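Local coordinates for epimerase family protein SDR39U1 (Homo sapiens, PDB 4B4O) that binds NADPH and is a putative NADP-dependent oxidoreductase of the short-chain dehydrogenase/reductase family, at residues G181-I193 and G217-A229. The protein carries 3 engineered substitutions. Residues are numbered along the deposited sequence; the frame is centred on the assembly and turned at random.
Sequences GPIGSGHQFFPWI and GVAPSSATNAEFA
F189 and T224 form a single beta bridge: F190 N donates to A223 O, and N225 N to Q188 O at 2.8 Å. A226 N bonds G186 O, so two amides of the first turn of helix 225-236 end on this loop. Further along, A219 N donates to W192 O. The N225 side chain packs against the loop 182-188. Its CG lies anti to the backbone N (chi1 172°), which brings N225 OD1 to I183 N at 2.8 Å. The amide of Q188 stacks on that of N225, planes 7° apart. Q188 NE2 donates to I183 O and is also bonded to L261 O. F190 and F228 make an offset stack, ring centroids 4.4 Å apart. The indole of W192 lies with one face against A219 CB, 3.5 Å from the six-membered ring centroid. W192 NE1, at the ring edge, donates to S221 OG at 3.1 Å; S221 OG also accepts from A223 N in an ST turn. With an alanine here in place of the indole, S221 OG would probably lose the NE1 donor and a gap would probably open beside A219 CB. Helix 284-293 covers W192 and A223, and helix 166-176 packs on F228. I193 enters the Rossmann-type parallel sheet beside strand 151-161, near the NADP-binding V160.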
ATOM      1  N   GLY A 181     -14.446  15.745   7.979  1.00 15.13           N
ATOM      2  CA  GLY A 181     -15.761  15.404   7.479  1.00 15.25           C
ATOM      3  C   GLY A 181     -15.726  14.546   6.231  1.00 15.19           C
ATOM      4  O   GLY A 181     -14.651  14.148   5.749  1.00 14.96           O
ATOM      5  N   PRO A 182     -16.908  14.249   5.674  1.00 15.54           N
ATOM      6  CA  PRO A 182     -16.972  13.406   4.478  1.00 15.65           C
ATOM      7  C   PRO A 182     -16.401  14.063   3.245  1.00 16.42           C
ATOM      8  O   PRO A 182     -16.472  15.281   3.101  1.00 17.23           O
ATOM      9  CB  PRO A 182     -18.472  13.155   4.309  1.00 16.18           C
ATOM     10  CG  PRO A 182     -19.131  14.266   5.023  1.00 16.65           C
ATOM     11  CD  PRO A 182     -18.253  14.540   6.208  1.00 15.93           C
ATOM     12  N   ILE A 183     -15.829  13.240   2.368  1.00 16.29           N
ATOM     13  CA  ILE A 183     -15.330  13.668   1.065  1.00 17.19           C
ATOM     14  C   ILE A 183     -16.384  13.367   0.004  1.00 18.06           C
ATOM     15  O   ILE A 183     -16.734  12.217  -0.202  1.00 17.70           O
ATOM     16  CB  ILE A 183     -14.041  12.919   0.686  1.00 16.71           C
ATOM     17  CG1 ILE A 183     -12.996  13.039   1.800  1.00 15.96           C
ATOM     18  CG2 ILE A 183     -13.496  13.443  -0.620  1.00 17.84           C
ATOM     19  CD1 ILE A 183     -11.801  12.143   1.574  1.00 15.48           C
ATOM     20  N   GLY A 184     -16.894  14.394  -0.672  1.00 19.38           N
ATOM     21  CA  GLY A 184     -17.941  14.201  -1.674  1.00 20.52           C
ATOM     22  C   GLY A 184     -19.283  13.834  -1.043  1.00 20.42           C
ATOM     23  O   GLY A 184     -19.694  14.442  -0.057  1.00 20.20           O
ATOM     24  N   SER A 185     -19.943  12.818  -1.579  1.00 20.68           N
ATOM     25  CA  SER A 185     -21.191  12.320  -0.995  1.00 20.74           C
ATOM     26  C   SER A 185     -20.950  11.572   0.311  1.00 19.23           C
ATOM     27  O   SER A 185     -21.821  11.524   1.163  1.00 19.22           O
ATOM     28  CB  SER A 185     -21.900  11.363  -1.956  1.00 21.62           C
ATOM     29  OG  SER A 185     -21.145  10.175  -2.164  1.00 20.74           O
ATOM     30  N   GLY A 186     -19.764  10.981   0.447  1.00 18.15           N
ATOM     31  CA  GLY A 186     -19.433  10.154   1.595  1.00 16.92           C
ATOM     32  C   GLY A 186     -19.912   8.730   1.447  1.00 16.86           C
ATOM     33  O   GLY A 186     -19.564   7.865   2.250  1.00 16.01           O
ATOM     34  N   HIS A 187     -20.690   8.471   0.406  1.00 17.94           N
ATOM     35  CA  HIS A 187     -21.241   7.133   0.189  1.00 18.17           C
ATOM     36  C   HIS A 187     -20.270   6.136  -0.345  1.00 17.62           C
ATOM     37  O   HIS A 187     -20.517   4.944  -0.241  1.00 17.57           O
ATOM     38  CB  HIS A 187     -22.467   7.211  -0.713  1.00 19.77           C
ATOM     39  CG  HIS A 187     -23.682   7.739   0.014  1.00 20.43           C
ATOM     40  ND1 HIS A 187     -24.298   8.885  -0.304  1.00 21.47           N
ATOM     41  CD2 HIS A 187     -24.338   7.240   1.133  1.00 20.23           C
ATOM     42  CE1 HIS A 187     -25.331   9.090   0.540  1.00 21.90           C
ATOM     43  NE2 HIS A 187     -25.357   8.075   1.414  1.00 21.16           N
ATOM     44  N   GLN A 188     -19.171   6.613  -0.907  1.00 17.33           N
ATOM     45  CA  GLN A 188     -18.196   5.749  -1.555  1.00 16.98           C
ATOM     46  C   GLN A 188     -17.501   4.793  -0.574  1.00 15.78           C
ATOM     47  O   GLN A 188     -17.289   5.115   0.587  1.00 15.07           O
ATOM     48  CB  GLN A 188     -17.160   6.576  -2.313  1.00 17.14           C
ATOM     49  CG  GLN A 188     -16.188   7.396  -1.465  1.00 16.31           C
ATOM     50  CD  GLN A 188     -16.711   8.749  -1.033  1.00 16.72           C
ATOM     51  OE1 GLN A 188     -17.927   8.991  -0.964  1.00 17.35           O
ATOM     52  NE2 GLN A 188     -15.777   9.639  -0.704  1.00 16.46           N
ATOM     53  N   PHE A 189     -17.197   3.593  -1.043  1.00 15.73           N
ATOM     54  CA  PHE A 189     -16.502   2.624  -0.228  1.00 14.83           C
ATOM     55  C   PHE A 189     -15.103   3.137   0.116  1.00 14.04           C
ATOM     56  O   PHE A 189     -14.434   3.817  -0.688  1.00 14.27           O
ATOM     57  CB  PHE A 189     -16.421   1.264  -0.909  1.00 15.10           C
ATOM     58  CG  PHE A 189     -17.747   0.578  -1.055  1.00 15.98           C
ATOM     59  CD1 PHE A 189     -18.449   0.123   0.062  1.00 15.93           C
ATOM     60  CD2 PHE A 189     -18.296   0.375  -2.311  1.00 17.08           C
ATOM     61  CE1 PHE A 189     -19.674  -0.503  -0.068  1.00 16.97           C
ATOM     62  CE2 PHE A 189     -19.526  -0.245  -2.446  1.00 18.12           C
ATOM     63  CZ  PHE A 189     -20.213  -0.692  -1.326  1.00 18.07           C
ATOM     64  N   PHE A 190     -14.686   2.820   1.334  1.00 13.32           N
ATOM     65  CA  PHE A 190     -13.410   3.238   1.860  1.00 12.73           C
ATOM     66  C   PHE A 190     -12.597   1.982   2.208  1.00 12.32           C
ATOM     67  O   PHE A 190     -12.644   1.512   3.344  1.00 12.05           O
ATOM     68  CB  PHE A 190     -13.658   4.108   3.086  1.00 12.48           C
ATOM     69  CG  PHE A 190     -12.447   4.809   3.597  1.00 12.15           C
ATOM     70  CD1 PHE A 190     -11.941   5.913   2.924  1.00 12.47           C
ATOM     71  CD2 PHE A 190     -11.835   4.399   4.762  1.00 11.75           C
ATOM     72  CE1 PHE A 190     -10.807   6.563   3.381  1.00 12.38           C
ATOM     73  CE2 PHE A 190     -10.716   5.054   5.247  1.00 11.66           C
ATOM     74  CZ  PHE A 190     -10.201   6.143   4.561  1.00 11.97           C
ATOM     75  N   PRO A 191     -11.889   1.403   1.210  1.00 12.45           N
ATOM     76  CA  PRO A 191     -11.014   0.259   1.505  1.00 12.17           C
ATOM     77  C   PRO A 191      -9.806   0.745   2.294  1.00 11.81           C
ATOM     78  O   PRO A 191      -9.106   1.653   1.833  1.00 11.92           O
ATOM     79  CB  PRO A 191     -10.581  -0.241   0.116  1.00 12.54           C
ATOM     80  CG  PRO A 191     -10.697   0.934  -0.771  1.00 12.95           C
ATOM     81  CD  PRO A 191     -11.794   1.810  -0.200  1.00 13.00           C
ATOM     82  N   TRP A 192      -9.582   0.159   3.461  1.00 11.59           N
ATOM     83  CA  TRP A 192      -8.538   0.627   4.341  1.00 11.45           C
ATOM     84  C   TRP A 192      -7.899  -0.542   5.018  1.00 11.50           C
ATOM     85  O   TRP A 192      -8.471  -1.637   5.053  1.00 11.61           O
ATOM     86  CB  TRP A 192      -9.142   1.569   5.373  1.00 11.37           C
ATOM     87  CG  TRP A 192     -10.091   0.858   6.289  1.00 11.41           C
ATOM     88  CD1 TRP A 192     -11.436   0.651   6.114  1.00 11.56           C
ATOM     89  CD2 TRP A 192      -9.756   0.179   7.544  1.00 11.54           C
ATOM     90  NE1 TRP A 192     -11.942  -0.073   7.140  1.00 11.77           N
ATOM     91  CE2 TRP A 192     -10.992  -0.391   8.031  1.00 11.79           C
ATOM     92  CE3 TRP A 192      -8.580  -0.003   8.279  1.00 11.69           C
ATOM     93  CZ2 TRP A 192     -11.050  -1.116   9.197  1.00 12.17           C
ATOM     94  CZ3 TRP A 192      -8.643  -0.738   9.453  1.00 12.08           C
ATOM     95  CH2 TRP A 192      -9.862  -1.276   9.906  1.00 12.31           C
ATOM     96  N   ILE A 193      -6.722  -0.316   5.592  1.00 11.60           N
ATOM     97  CA  ILE A 193      -6.058  -1.298   6.447  1.00 11.87           C
ATOM     98  C   ILE A 193      -5.182  -0.558   7.453  1.00 12.13           C
ATOM     99  O   ILE A 193      -4.618   0.495   7.146  1.00 12.18           O
ATOM    100  CB  ILE A 193      -5.192  -2.282   5.628  1.00 12.07           C
ATOM    101  CG1 ILE A 193      -4.716  -3.450   6.495  1.00 12.50           C
ATOM    102  CG2 ILE A 193      -3.985  -1.589   4.968  1.00 12.24           C
ATOM    103  CD1 ILE A 193      -4.119  -4.583   5.680  1.00 12.75           C
ATOM    104  N   GLY A 217      -4.870  -6.417   0.515  1.00 12.94           N
ATOM    105  CA  GLY A 217      -4.407  -5.814   1.756  1.00 12.75           C
ATOM    106  C   GLY A 217      -5.398  -4.813   2.331  1.00 12.38           C
ATOM    107  O   GLY A 217      -5.137  -3.599   2.357  1.00 12.21           O
ATOM    108  N   VAL A 218      -6.551  -5.335   2.741  1.00 12.39           N
ATOM    109  CA  VAL A 218      -7.646  -4.538   3.302  1.00 12.17           C
ATOM    110  C   VAL A 218      -8.206  -5.225   4.531  1.00 12.40           C
ATOM    111  O   VAL A 218      -8.144  -6.461   4.636  1.00 12.82           O
ATOM    112  CB  VAL A 218      -8.767  -4.286   2.280  1.00 12.25           C
ATOM    113  CG1 VAL A 218      -8.187  -3.500   1.121  1.00 12.23           C
ATOM    114  CG2 VAL A 218      -9.423  -5.579   1.792  1.00 12.72           C
ATOM    115  N   ALA A 219      -8.684  -4.423   5.480  1.00 12.26           N
ATOM    116  CA  ALA A 219      -9.362  -4.958   6.657  1.00 12.65           C
ATOM    117  C   ALA A 219     -10.662  -5.520   6.143  1.00 12.97           C
ATOM    118  O   ALA A 219     -11.198  -5.022   5.156  1.00 12.79           O
ATOM    119  CB  ALA A 219      -9.628  -3.878   7.695  1.00 12.50           C
ATOM    120  N   PRO A 220     -11.168  -6.577   6.767  1.00 13.64           N
ATOM    121  CA  PRO A 220     -12.443  -7.138   6.319  1.00 14.20           C
ATOM    122  C   PRO A 220     -13.553  -6.249   6.836  1.00 14.24           C
ATOM    123  O   PRO A 220     -14.262  -6.611   7.764  1.00 14.90           O
ATOM    124  CB  PRO A 220     -12.472  -8.517   6.980  1.00 15.10           C
ATOM    125  CG  PRO A 220     -11.676  -8.325   8.237  1.00 15.09           C
ATOM    126  CD  PRO A 220     -10.628  -7.283   7.941  1.00 14.16           C
ATOM    127  N   SER A 221     -13.691  -5.084   6.224  1.00 13.68           N
ATOM    128  CA  SER A 221     -14.611  -4.065   6.696  1.00 13.67           C
ATOM    129  C   SER A 221     -15.411  -3.552   5.512  1.00 13.78           C
ATOM    130  O   SER A 221     -15.021  -3.744   4.363  1.00 13.70           O
ATOM    131  CB  SER A 221     -13.808  -2.933   7.354  1.00 13.02           C
ATOM    132  OG  SER A 221     -14.540  -1.734   7.494  1.00 12.91           O
ATOM    133  N   SER A 222     -16.529  -2.920   5.798  1.00 14.13           N
ATOM    134  CA  SER A 222     -17.394  -2.358   4.759  1.00 14.48           C
ATOM    135  C   SER A 222     -17.534  -0.844   4.907  1.00 14.13           C
ATOM    136  O   SER A 222     -18.526  -0.269   4.468  1.00 14.66           O
ATOM    137  CB  SER A 222     -18.790  -3.000   4.839  1.00 15.61           C
ATOM    138  OG  SER A 222     -18.671  -4.366   4.543  1.00 16.10           O
ATOM    139  N   ALA A 223     -16.553  -0.214   5.533  1.00 13.39           N
ATOM    140  CA  ALA A 223     -16.627   1.205   5.778  1.00 13.14           C
ATOM    141  C   ALA A 223     -16.907   1.948   4.487  1.00 13.38           C
ATOM    142  O   ALA A 223     -16.371   1.609   3.433  1.00 13.39           O
ATOM    143  CB  ALA A 223     -15.339   1.725   6.406  1.00 12.47           C
ATOM    144  N   THR A 224     -17.779   2.956   4.590  1.00 13.75           N
ATOM    145  CA  THR A 224     -17.891   4.006   3.573  1.00 14.06           C
ATOM    146  C   THR A 224     -17.054   5.187   4.065  1.00 13.54           C
ATOM    147  O   THR A 224     -16.693   5.251   5.236  1.00 13.08           O
ATOM    148  CB  THR A 224     -19.347   4.477   3.373  1.00 15.00           C
ATOM    149  OG1 THR A 224     -19.819   5.062   4.597  1.00 14.91           O
ATOM    150  CG2 THR A 224     -20.237   3.330   2.936  1.00 15.77           C
ATOM    151  N   ASN A 225     -16.770   6.131   3.180  1.00 13.82           N
ATOM    152  CA  ASN A 225     -16.076   7.348   3.577  1.00 13.61           C
ATOM    153  C   ASN A 225     -16.816   8.149   4.660  1.00 13.70           C
ATOM    154  O   ASN A 225     -16.177   8.682   5.557  1.00 13.32           O
ATOM    155  CB  ASN A 225     -15.811   8.237   2.354  1.00 14.24           C
ATOM    156  CG  ASN A 225     -15.265   9.598   2.718  1.00 14.33           C
ATOM    157  OD1 ASN A 225     -16.020  10.502   3.086  1.00 14.73           O
ATOM    158  ND2 ASN A 225     -13.944   9.753   2.630  1.00 14.09           N
ATOM    159  N   ALA A 226     -18.151   8.235   4.569  1.00 14.33           N
ATOM    160  CA  ALA A 226     -18.959   8.890   5.615  1.00 14.53           C
ATOM    161  C   ALA A 226     -18.740   8.205   6.946  1.00 13.97           C
ATOM    162  O   ALA A 226     -18.536   8.873   7.966  1.00 13.79           O
ATOM    163  CB  ALA A 226     -20.434   8.880   5.278  1.00 15.47           C
ATOM    164  N   GLU A 227     -18.754   6.874   6.949  1.00 13.83           N
ATOM    165  CA  GLU A 227     -18.525   6.109   8.205  1.00 13.53           C
ATOM    166  C   GLU A 227     -17.103   6.324   8.760  1.00 12.87           C
ATOM    167  O   GLU A 227     -16.916   6.474   9.958  1.00 12.81           O
ATOM    168  CB  GLU A 227     -18.845   4.604   8.023  1.00 13.75           C
ATOM    169  CG  GLU A 227     -18.505   3.703   9.233  1.00 13.64           C
ATOM    170  CD  GLU A 227     -18.564   2.191   8.917  1.00 13.91           C
ATOM    171  OE1 GLU A 227     -19.347   1.829   7.980  1.00 14.42           O
ATOM    172  OE2 GLU A 227     -17.835   1.371   9.562  1.00 13.76           O
ATOM    173  N   PHE A 228     -16.119   6.393   7.875  1.00 12.55           N
ATOM    174  CA  PHE A 228     -14.763   6.749   8.282  1.00 12.16           C
ATOM    175  C   PHE A 228     -14.663   8.114   8.995  1.00 12.30           C
ATOM    176  O   PHE A 228     -14.034   8.234  10.043  1.00 12.21           O
ATOM    177  CB  PHE A 228     -13.801   6.745   7.069  1.00 12.04           C
ATOM    178  CG  PHE A 228     -12.491   7.406   7.351  1.00 11.93           C
ATOM    179  CD1 PHE A 228     -11.532   6.747   8.090  1.00 11.72           C
ATOM    180  CD2 PHE A 228     -12.252   8.703   6.949  1.00 12.25           C
ATOM    181  CE1 PHE A 228     -10.338   7.354   8.398  1.00 11.84           C
ATOM    182  CE2 PHE A 228     -11.059   9.334   7.266  1.00 12.37           C
ATOM    183  CZ  PHE A 228     -10.096   8.655   7.987  1.00 12.17           C
ATOM    184  N   ALA A 229     -15.239   9.144   8.398  1.00 12.64           N
ATOM    185  CA  ALA A 229     -15.157  10.480   8.967  1.00 12.90           C
ATOM    186  C   ALA A 229     -15.800  10.508  10.345  1.00 12.98           C
ATOM    187  O   ALA A 229     -15.251  11.076  11.295  1.00 13.03           O
ATOM    188  CB  ALA A 229     -15.797  11.513   8.032  1.00 13.46           C
TER
HETATM  189  O   HOH W   1     -13.829  -0.896   4.277  1.00  2.00           O
HETATM  190  O   HOH W   2     -11.407  -2.405   3.799  1.00  2.00           O